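Local coordinates for prolyl 4-hydroxylase alpha subunit Fe(2+) 2OG dioxygenase domain-containing protein (Burkholderia ambifaria, PDB 3W20) that probably acts as a metal- and 2-oxoglutarate-dependent dioxygenase of N-substituted L-amino acids, built on a double-stranded beta-helix fold, at residues A35-M40 / M193-N198; G79-E84 / E95-A100; R114-A119 / L237-S242; N198-R203 / D207-E212. All coordinates share one frame; numbering follows the deposited sequence.

Interaction 1 (A35-M40 / M193-N198); sequences ADAIVM and MVMWDN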
# COMPACT_ATOMS: atom_id res chain seq x y z
N ALA A 35 25.58 -7.27 23.00
CA ALA A 35 24.82 -8.46 23.41
C ALA A 35 24.19 -9.09 22.15
O ALA A 35 23.95 -8.39 21.16
CB ALA A 35 23.73 -8.06 24.37
N ASP A 36 23.94 -10.41 22.18
CA ASP A 36 23.20 -10.99 21.10
C ASP A 36 21.69 -11.07 21.43
O ASP A 36 20.86 -10.98 20.55
CB ASP A 36 23.83 -12.34 20.82
CG ASP A 36 25.30 -12.20 20.47
OD1 ASP A 36 25.56 -11.47 19.51
OD2 ASP A 36 26.18 -12.67 21.24
N ALA A 37 21.36 -11.30 22.67
CA ALA A 37 19.97 -11.29 23.14
C ALA A 37 19.89 -10.80 24.55
O ALA A 37 20.84 -10.93 25.34
CB ALA A 37 19.33 -12.68 23.03
N ILE A 38 18.77 -10.22 24.87
CA ILE A 38 18.46 -9.72 26.23
C ILE A 38 17.04 -10.14 26.54
O ILE A 38 16.07 -9.90 25.75
CB ILE A 38 18.61 -8.22 26.35
CG1 ILE A 38 20.06 -7.81 25.99
CG2 ILE A 38 18.39 -7.77 27.84
CD1 ILE A 38 20.32 -6.29 26.15
N VAL A 39 16.88 -10.76 27.71
CA VAL A 39 15.54 -11.13 28.17
C VAL A 39 15.17 -10.36 29.43
O VAL A 39 15.93 -10.39 30.41
CB VAL A 39 15.43 -12.64 28.43
CG1 VAL A 39 13.99 -12.92 28.92
CG2 VAL A 39 15.68 -13.43 27.13
N MSE A 40 14.03 -9.65 29.43
CA MSE A 40 13.70 -8.72 30.52
C MSE A 40 12.33 -9.04 31.12
O MSE A 40 11.40 -9.39 30.43
CB MSE A 40 13.59 -7.27 29.91
CG MSE A 40 14.83 -6.94 29.07
SE MSE A 40 14.67 -5.06 28.46
CE MSE A 40 14.72 -4.20 30.20
N MSE A 193 13.12 -20.55 22.06
CA MSE A 193 13.79 -20.05 20.83
C MSE A 193 15.22 -20.50 20.84
O MSE A 193 15.90 -20.39 21.89
CB MSE A 193 13.72 -18.50 20.79
CG MSE A 193 14.28 -18.07 19.45
SE MSE A 193 14.09 -16.06 19.51
CE MSE A 193 15.82 -15.58 18.99
N VAL A 194 15.71 -20.96 19.71
CA VAL A 194 17.12 -21.24 19.57
C VAL A 194 17.68 -20.14 18.60
O VAL A 194 17.04 -19.79 17.61
CB VAL A 194 17.36 -22.62 18.98
CG1 VAL A 194 18.83 -22.82 18.79
CG2 VAL A 194 16.79 -23.63 19.99
N MSE A 195 18.87 -19.63 18.90
CA MSE A 195 19.48 -18.58 18.07
C MSE A 195 20.93 -19.05 17.80
O MSE A 195 21.70 -19.34 18.77
CB MSE A 195 19.39 -17.21 18.85
CG MSE A 195 20.19 -16.27 17.99
SE MSE A 195 19.98 -14.46 18.88
CE MSE A 195 21.03 -14.51 20.38
N TRP A 196 21.31 -19.17 16.49
CA TRP A 196 22.65 -19.52 16.17
C TRP A 196 23.56 -18.36 15.78
O TRP A 196 23.10 -17.31 15.29
CB TRP A 196 22.65 -20.46 14.98
CG TRP A 196 21.98 -21.82 15.23
CD1 TRP A 196 22.60 -23.04 15.55
CD2 TRP A 196 20.56 -22.14 15.12
NE1 TRP A 196 21.67 -24.05 15.65
CE2 TRP A 196 20.44 -23.60 15.37
CE3 TRP A 196 19.44 -21.46 14.73
CZ2 TRP A 196 19.21 -24.25 15.36
CZ3 TRP A 196 18.20 -22.12 14.73
CH2 TRP A 196 18.10 -23.49 14.99
N ASP A 197 24.88 -18.56 15.98
CA ASP A 197 25.90 -17.62 15.52
C ASP A 197 26.18 -17.82 14.04
O ASP A 197 27.26 -18.32 13.55
CB ASP A 197 27.12 -17.73 16.46
CG ASP A 197 28.28 -16.92 15.99
OD1 ASP A 197 28.06 -15.87 15.38
OD2 ASP A 197 29.42 -17.42 16.17
N ASN A 198 25.15 -17.50 13.26
CA ASN A 198 25.15 -17.70 11.80
C ASN A 198 24.24 -16.63 11.20
O ASN A 198 23.14 -16.48 11.65
CB ASN A 198 24.64 -19.09 11.44
CG ASN A 198 24.61 -19.33 9.94
OD1 ASN A 198 23.76 -18.80 9.22
ND2 ASN A 198 25.59 -20.15 9.45
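Met195, a selenomethionine, reaches across from strand 193-196 and sets its terminal methyl against Asp36 and Ala37, where strand 37-41 begins. The apolar part of the contact rests on that methyl: CE lies 3.6 Å from Ala37 CB and touches the CB methylene of Asp36. With CG anti to the backbone N (chi1 173°) the chain of Met195 runs straight out from its strand, and a bend at chi3 (75°) turns the methyl onto the two residues.

The backbone is approached too: Met195 CE is 3.5 Å from Asp36 O, and SE stands 4.0 Å from the same oxygen, a van der Waals contact of polarisable groups with a carbonyl. A classic beta bulge, in which Asp36 and Ala37 stand together opposite Met10 of strand 4-10, turns both CB atoms toward Met195. The carboxylate of Asp36 is engaged by a salt bridge to Arg11 and a hydrogen bond from Phe12 N.

The side chain of Met195 is about 4 Å from that of the zinc ligand His246. Lacking hydrogen bonds and charge pairs, the contact rests on van der Waals packing and joins the two sheets of the double-stranded beta-helix beside the metal site.

Interaction 2 (G79-E84 / E95-A100); sequences GQLQRE and EYFGIA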
# COMPACT_ATOMS: atom_id res chain seq x y z
N GLY A 79 7.49 -9.98 6.63
CA GLY A 79 8.16 -11.21 6.27
C GLY A 79 7.36 -11.94 5.23
O GLY A 79 7.93 -12.55 4.32
N GLN A 80 6.03 -11.88 5.35
CA GLN A 80 5.16 -12.47 4.31
C GLN A 80 5.22 -11.68 2.98
O GLN A 80 5.26 -12.26 1.87
CB GLN A 80 3.71 -12.55 4.75
CG GLN A 80 3.42 -13.48 5.93
CD GLN A 80 2.11 -13.13 6.69
OE1 GLN A 80 1.25 -12.36 6.22
NE2 GLN A 80 1.95 -13.73 7.87
N LEU A 81 5.31 -10.37 3.11
CA LEU A 81 5.42 -9.56 1.91
C LEU A 81 6.69 -9.89 1.15
O LEU A 81 6.70 -9.90 -0.08
CB LEU A 81 5.31 -8.07 2.25
CG LEU A 81 5.46 -7.03 1.11
CD1 LEU A 81 4.40 -7.27 0.03
CD2 LEU A 81 5.37 -5.63 1.65
N GLN A 82 7.79 -10.14 1.88
CA GLN A 82 9.07 -10.45 1.26
C GLN A 82 9.06 -11.74 0.47
O GLN A 82 9.91 -11.87 -0.39
CB GLN A 82 10.15 -10.62 2.34
CG GLN A 82 10.62 -9.31 2.89
CD GLN A 82 11.68 -9.46 4.01
OE1 GLN A 82 11.70 -10.44 4.70
NE2 GLN A 82 12.49 -8.41 4.20
N ARG A 83 8.14 -12.67 0.74
CA ARG A 83 8.10 -13.91 -0.02
C ARG A 83 7.56 -13.74 -1.43
O ARG A 83 7.79 -14.59 -2.33
CB ARG A 83 7.41 -15.00 0.80
CG ARG A 83 8.32 -15.41 1.92
CD ARG A 83 7.98 -16.80 2.46
NE ARG A 83 7.02 -16.62 3.55
CZ ARG A 83 7.34 -16.36 4.81
NH1 ARG A 83 8.63 -16.26 5.19
NH2 ARG A 83 6.37 -16.20 5.70
N GLU A 84 6.82 -12.67 -1.67
CA GLU A 84 6.16 -12.53 -2.96
C GLU A 84 7.08 -11.94 -4.06
O GLU A 84 7.99 -11.13 -3.77
CB GLU A 84 4.93 -11.60 -2.79
CG GLU A 84 3.93 -12.06 -1.75
CD GLU A 84 3.21 -13.33 -2.13
OE1 GLU A 84 3.11 -13.68 -3.34
OE2 GLU A 84 2.78 -14.02 -1.21
N GLU A 95 -1.84 -4.49 -0.34
CA GLU A 95 -2.53 -5.02 0.87
C GLU A 95 -1.81 -4.64 2.14
O GLU A 95 -2.40 -4.10 3.11
CB GLU A 95 -2.74 -6.57 0.87
CG GLU A 95 -3.71 -7.11 -0.15
CD GLU A 95 -3.73 -8.64 0.01
OE1 GLU A 95 -4.07 -9.15 1.12
OE2 GLU A 95 -3.31 -9.31 -0.93
N TYR A 96 -0.50 -4.81 2.11
CA TYR A 96 0.29 -4.53 3.31
C TYR A 96 0.17 -3.09 3.74
O TYR A 96 -0.16 -2.81 4.93
CB TYR A 96 1.75 -4.90 3.07
CG TYR A 96 2.62 -4.64 4.30
CD1 TYR A 96 2.72 -5.56 5.35
CD2 TYR A 96 3.36 -3.47 4.38
CE1 TYR A 96 3.56 -5.26 6.46
CE2 TYR A 96 4.19 -3.18 5.47
CZ TYR A 96 4.27 -4.08 6.50
OH TYR A 96 5.09 -3.78 7.56
N PHE A 97 0.40 -2.19 2.82
CA PHE A 97 0.40 -0.75 3.18
C PHE A 97 -0.99 -0.20 3.37
O PHE A 97 -1.18 0.66 4.21
CB PHE A 97 1.22 0.06 2.19
CG PHE A 97 2.69 -0.20 2.40
CD1 PHE A 97 3.36 0.36 3.49
CD2 PHE A 97 3.35 -1.07 1.54
CE1 PHE A 97 4.72 0.06 3.70
CE2 PHE A 97 4.69 -1.40 1.75
CZ PHE A 97 5.36 -0.79 2.82
N GLY A 98 -1.95 -0.78 2.67
CA GLY A 98 -3.38 -0.36 2.81
C GLY A 98 -3.88 -0.77 4.19
O GLY A 98 -4.58 -0.01 4.90
N ILE A 99 -3.48 -1.93 4.64
CA ILE A 99 -3.91 -2.43 5.97
C ILE A 99 -3.24 -1.64 7.08
O ILE A 99 -3.89 -1.27 8.06
CB ILE A 99 -3.63 -3.93 6.14
CG1 ILE A 99 -4.63 -4.72 5.28
CG2 ILE A 99 -3.83 -4.42 7.58
CD1 ILE A 99 -4.25 -6.18 5.22
N ALA A 100 -1.96 -1.35 6.91
CA ALA A 100 -1.20 -0.80 8.05
C ALA A 100 -1.88 0.51 8.49
O ALA A 100 -1.96 0.86 9.66
CB ALA A 100 0.21 -0.49 7.62
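Helix-on-helix packing in the helical part of the subunit brings Leu81, on the short helix 78-83, against Tyr96 and Phe97 of the long helix 87-107. One methyl does the work. Leu81 CD2 lies 3.9 Å from Tyr96 CG and 4.0 Å from Tyr96 CB, so it sits at the root of the tyrosine rather than at its hydroxyl, and the two side chains cross at about a right angle. The same methyl brushes Phe97 CE2 at 4.3 Å. Leu81 carries CG anti to its nitrogen (chi1 178°), which stretches the side chain across the gap where the two backbones come nearest, 7.3 Å between Leu81 CA and Tyr96 CA.

The rings also support each other: Tyr96 CD2 is centred over one face of Phe97, 3.5 Å above its plane, and Phe135 meets Phe97 edge-to-face. Tyr96 OH is hydrogen-bonded to the terminal carboxylate of Asp273, fixing the far end of the ring. Leu89, Lys92 and Trp168 also touch Leu81.

The long helix faces the second subunit as well, where Glu95 OE1 accepts a hydrogen bond from Tyr131 N of that subunit and Phe97 packs on its Ala94. Further along the same helix is Cys101, which forms an interchain disulfide. Beside the dimer interface, then, lies a helix-helix packing contact of the helical layer that flanks the double-stranded beta-helix.

Interaction 3 (R114-A119 / L237-S242); sequences RLFSDA and LTLFQS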
# COMPACT_ATOMS: atom_id res chain seq x y z
N ARG A 114 3.84 1.38 22.91
CA ARG A 114 4.29 2.50 23.73
C ARG A 114 5.56 2.16 24.54
O ARG A 114 6.38 3.04 24.83
CB ARG A 114 3.16 3.00 24.63
CG ARG A 114 2.12 3.82 23.91
CD ARG A 114 1.02 4.19 24.90
NE ARG A 114 0.01 4.92 24.15
CZ ARG A 114 -0.09 6.25 24.09
NH1 ARG A 114 0.72 7.04 24.81
NH2 ARG A 114 -1.01 6.79 23.30
N LEU A 115 5.78 0.90 24.88
CA LEU A 115 7.04 0.51 25.49
C LEU A 115 8.24 1.04 24.74
O LEU A 115 9.14 1.66 25.31
CB LEU A 115 7.10 -1.02 25.65
CG LEU A 115 7.82 -1.71 26.76
CD1 LEU A 115 7.35 -1.18 28.11
CD2 LEU A 115 7.48 -3.18 26.57
N PHE A 116 8.24 0.85 23.42
CA PHE A 116 9.29 1.36 22.61
C PHE A 116 9.15 2.80 22.22
O PHE A 116 10.17 3.51 22.22
CB PHE A 116 9.34 0.47 21.33
CG PHE A 116 9.54 -0.96 21.67
CD1 PHE A 116 10.82 -1.41 21.95
CD2 PHE A 116 8.47 -1.82 21.81
CE1 PHE A 116 11.04 -2.75 22.28
CE2 PHE A 116 8.67 -3.16 22.14
CZ PHE A 116 9.95 -3.62 22.40
N SER A 117 7.94 3.30 21.89
CA SER A 117 7.87 4.73 21.52
C SER A 117 8.37 5.64 22.67
O SER A 117 9.10 6.61 22.47
CB SER A 117 6.47 5.15 21.01
OG SER A 117 5.39 4.79 21.81
N ASP A 118 8.00 5.28 23.89
CA ASP A 118 8.45 5.99 25.07
C ASP A 118 9.91 5.82 25.35
O ASP A 118 10.59 6.79 25.65
CB ASP A 118 7.66 5.54 26.32
CG ASP A 118 6.20 5.92 26.27
OD1 ASP A 118 5.80 6.74 25.42
OD2 ASP A 118 5.41 5.37 27.01
N ALA A 119 10.41 4.61 25.30
CA ALA A 119 11.76 4.42 25.67
C ALA A 119 12.75 5.04 24.65
O ALA A 119 13.81 5.54 25.02
CB ALA A 119 12.05 2.95 25.87
N LEU A 237 10.14 -10.00 28.02
CA LEU A 237 10.35 -9.39 26.69
C LEU A 237 11.71 -9.91 26.24
O LEU A 237 12.69 -9.76 26.96
CB LEU A 237 10.47 -7.89 26.87
CG LEU A 237 10.83 -7.10 25.58
CD1 LEU A 237 9.76 -7.24 24.46
CD2 LEU A 237 10.98 -5.62 26.02
N THR A 238 11.75 -10.48 25.04
CA THR A 238 13.00 -10.95 24.49
C THR A 238 13.41 -9.98 23.35
O THR A 238 12.60 -9.78 22.44
CB THR A 238 12.77 -12.33 23.92
OG1 THR A 238 12.44 -13.18 25.03
CG2 THR A 238 14.09 -12.91 23.37
N LEU A 239 14.63 -9.45 23.42
CA LEU A 239 15.15 -8.49 22.44
C LEU A 239 16.41 -9.16 21.86
O LEU A 239 17.22 -9.74 22.64
CB LEU A 239 15.51 -7.22 23.13
CG LEU A 239 14.35 -6.51 23.85
CD1 LEU A 239 14.97 -5.43 24.71
CD2 LEU A 239 13.55 -5.89 22.71
N PHE A 240 16.49 -9.29 20.54
CA PHE A 240 17.61 -9.97 20.00
C PHE A 240 18.00 -9.46 18.63
O PHE A 240 17.20 -8.78 17.95
CB PHE A 240 17.34 -11.50 19.83
CG PHE A 240 16.21 -11.82 18.89
CD1 PHE A 240 16.44 -12.39 17.62
CD2 PHE A 240 14.88 -11.62 19.30
CE1 PHE A 240 15.35 -12.67 16.76
CE2 PHE A 240 13.80 -11.89 18.45
CZ PHE A 240 14.02 -12.44 17.20
N GLN A 241 19.23 -9.81 18.23
CA GLN A 241 19.68 -9.38 16.88
C GLN A 241 19.05 -10.30 15.85
O GLN A 241 19.41 -11.52 15.71
CB GLN A 241 21.22 -9.31 16.77
CG GLN A 241 21.78 -8.28 17.69
CD GLN A 241 23.23 -7.93 17.30
OE1 GLN A 241 23.52 -7.76 16.10
NE2 GLN A 241 24.12 -7.82 18.25
N SER A 242 18.11 -9.76 15.03
CA SER A 242 17.27 -10.68 14.27
C SER A 242 17.95 -11.22 12.98
O SER A 242 17.42 -12.13 12.35
CB SER A 242 15.91 -10.04 13.97
OG SER A 242 16.03 -9.01 12.99
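Phe116 comes down edge first onto Leu237 and Leu239, in the helix-on-sheet packing that places helix 111-120 against the larger sheet of the double-stranded beta-helix. The helix segment and the strand segment cross at -58°, with axes 13.2 Å apart, a separation bridged entirely by side chains.

Both leucine methyls meet the rim of the phenyl ring near its plane. Leu239 runs antiparallel alongside the phenyl, its CD2 4.0 Å from Phe116 CE1, whereas Leu237 meets it more nearly head-on, its CD1 lying 4.2 Å from Phe116 CZ; an extended first torsion (chi1 175°) carries CG of Leu237 off the strand toward the helix. Two residues apart on one strand, Leu237 and Leu239 share a face of the sheet. Thr238 and Phe240, alternating with them, belong to the other face, where both touch Phe181, and the Phe240 ring meets that of the zinc ligand His246 edge-to-face.

Helix 23-31 helps fill the layer: Ile23 touches both Leu115 and Leu237, while Leu30 touches Leu239. Leu115, one residue before Phe116, completes the helix side of the contact with a methyl-to-methyl approach, its CD2 standing 4.3 Å from Leu237 CD2.

Interaction 4 (N198-R203 / D207-E212); sequences NRPESR and DEMHAE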
# COMPACT_ATOMS: atom_id res chain seq x y z
N ASN A 198 25.15 -17.50 13.26
CA ASN A 198 25.15 -17.70 11.80
C ASN A 198 24.24 -16.63 11.20
O ASN A 198 23.14 -16.48 11.65
CB ASN A 198 24.64 -19.09 11.44
CG ASN A 198 24.61 -19.33 9.94
OD1 ASN A 198 23.76 -18.80 9.22
ND2 ASN A 198 25.59 -20.15 9.45
N ARG A 199 24.77 -15.86 10.25
CA ARG A 199 23.93 -14.78 9.60
C ARG A 199 23.85 -14.91 8.12
O ARG A 199 24.76 -14.47 7.38
CB ARG A 199 24.52 -13.38 9.97
CG ARG A 199 24.61 -13.03 11.42
CD ARG A 199 25.18 -11.53 11.48
NE ARG A 199 24.57 -11.10 12.65
CZ ARG A 199 24.17 -9.89 12.95
NH1 ARG A 199 24.36 -8.80 12.20
NH2 ARG A 199 23.61 -9.84 14.07
N PRO A 200 22.84 -15.60 7.64
CA PRO A 200 22.69 -15.81 6.20
C PRO A 200 22.72 -14.46 5.46
O PRO A 200 22.20 -13.48 5.98
CB PRO A 200 21.30 -16.44 6.09
CG PRO A 200 21.05 -17.03 7.41
CD PRO A 200 21.72 -16.15 8.42
N GLU A 201 23.39 -14.41 4.30
CA GLU A 201 23.59 -13.15 3.60
C GLU A 201 22.40 -12.65 2.76
O GLU A 201 22.39 -11.51 2.34
CB GLU A 201 24.87 -13.19 2.75
CG GLU A 201 26.16 -13.34 3.56
CD GLU A 201 27.33 -13.85 2.69
OE1 GLU A 201 27.09 -14.20 1.50
OE2 GLU A 201 28.48 -13.92 3.17
N SER A 202 21.34 -13.44 2.59
CA SER A 202 20.30 -13.01 1.68
C SER A 202 19.11 -13.92 1.81
O SER A 202 19.19 -15.02 2.45
CB SER A 202 20.84 -13.04 0.23
OG SER A 202 21.00 -14.43 -0.15
N ARG A 203 17.98 -13.51 1.20
CA ARG A 203 16.82 -14.37 1.15
C ARG A 203 17.15 -15.67 0.35
O ARG A 203 16.73 -16.74 0.77
CB ARG A 203 15.60 -13.66 0.57
CG ARG A 203 14.40 -14.62 0.46
CD ARG A 203 13.90 -15.14 1.79
NE ARG A 203 13.45 -14.01 2.56
CZ ARG A 203 12.96 -14.11 3.76
NH1 ARG A 203 12.71 -15.36 4.29
NH2 ARG A 203 12.74 -12.99 4.43
N ASP A 207 16.73 -19.44 1.58
CA ASP A 207 15.84 -20.28 0.75
C ASP A 207 16.63 -21.55 0.45
O ASP A 207 16.04 -22.62 0.45
CB ASP A 207 15.48 -19.57 -0.56
CG ASP A 207 14.29 -18.61 -0.43
OD1 ASP A 207 13.63 -18.65 0.62
OD2 ASP A 207 14.04 -17.84 -1.38
N GLU A 208 17.94 -21.45 0.23
CA GLU A 208 18.74 -22.67 -0.02
C GLU A 208 18.81 -23.50 1.27
O GLU A 208 18.77 -24.76 1.26
CB GLU A 208 20.12 -22.38 -0.62
CG GLU A 208 20.86 -23.65 -1.04
CD GLU A 208 22.12 -23.42 -1.88
OE1 GLU A 208 22.60 -22.27 -1.99
OE2 GLU A 208 22.64 -24.43 -2.42
N MSE A 209 18.91 -22.82 2.41
CA MSE A 209 19.02 -23.52 3.67
C MSE A 209 17.76 -24.29 3.96
O MSE A 209 17.83 -25.43 4.45
CB MSE A 209 19.42 -22.66 4.88
CG MSE A 209 20.85 -22.16 4.66
SE MSE A 209 21.25 -20.52 5.79
CE MSE A 209 20.45 -21.41 7.18
N HIS A 210 16.61 -23.71 3.65
CA HIS A 210 15.37 -24.44 3.76
C HIS A 210 15.32 -25.73 2.94
O HIS A 210 15.06 -26.84 3.48
CB HIS A 210 14.23 -23.54 3.40
CG HIS A 210 13.98 -22.42 4.40
ND1 HIS A 210 13.19 -21.36 4.12
CD2 HIS A 210 14.44 -22.23 5.71
CE1 HIS A 210 13.15 -20.53 5.18
NE2 HIS A 210 13.91 -21.06 6.16
N ALA A 211 15.61 -25.62 1.64
CA ALA A 211 15.76 -26.82 0.81
C ALA A 211 16.77 -27.86 1.36
O ALA A 211 16.51 -29.06 1.19
CB ALA A 211 16.15 -26.45 -0.62
N GLU A 212 17.91 -27.43 1.95
CA GLU A 212 18.86 -28.38 2.56
C GLU A 212 18.21 -29.08 3.74
O GLU A 212 18.42 -30.29 3.94
CB GLU A 212 20.17 -27.74 3.02
CG GLU A 212 21.09 -28.70 3.81
CD GLU A 212 22.35 -28.04 4.34
OE1 GLU A 212 22.48 -26.78 4.20
OE2 GLU A 212 23.24 -28.77 4.88
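The backbone N of Asp207 donates to Arg203 O at 2.8 Å (N-H...O angle 147°), the first-turn i to i+4 bond of helix 203-216. The loop 198-203 leads into this helix with Ser202 as its N-cap, the serine OG accepting a hydrogen bond from Ala205 N.

Arg203 and Asp207 are also neighbours through their side chains, although their charged groups are not paired: Arg203 NH1 and Asp207 OD1 remain 5.0 Å apart. Instead the carboxylate lies along the aliphatic part of the arginine, OD2 of Asp207 being 3.7 Å from Arg203 CG. The other oxygen, Asp207 OD1, is equally close to Arg203 CD. Bends at chi2 (63°) and chi3 curl the arginine, and the guanidinium and carboxylate planes are inclined at 47°.

Each charge has a partner outside the two segments. Arg203 NE donates to Tyr161 O, whereas Asp207 OD2 forms a salt bridge with Arg163 NE. The side chain of Arg203 lies about 5 Å from that of the zinc ligand His155, so the start of the helix lies close to the metal site.

A second, apolar contact joins the loop to the helix: Pro200, upstream of the N-cap, packs on Met209, a selenomethionine. Their side chains cross at about a right angle, and Leu245 touches both. The selenium meets the proline ring at two carbons: Met209 SE is 3.9 Å from Pro200 CG and 4.1 Å from Pro200 CB.

From the N terminus, the chain opens interaction 1 at 35-40 and closes it at 193-198, joining the two sheets. Interaction 2, completed within 79-100, falls inside that span and joins two consecutive helices. Interaction 3 starts at 114-119 and closes at 237-242, laying helix 111-120 on the larger sheet; it crosses interaction 1 and encloses interaction 4, which fixes a loop to the helix it starts. Interactions 1 and 4 follow in series and share Asn198. Strands 37-41 and 236-241 are sheet neighbours, with Ile38 N probably bonded to Leu239 O, which couples interactions 1 and 3. Gln241 and Arg199 probably bond between interactions 3 and 4, while Gln82 approaches Arg203 between interactions 2 and 4.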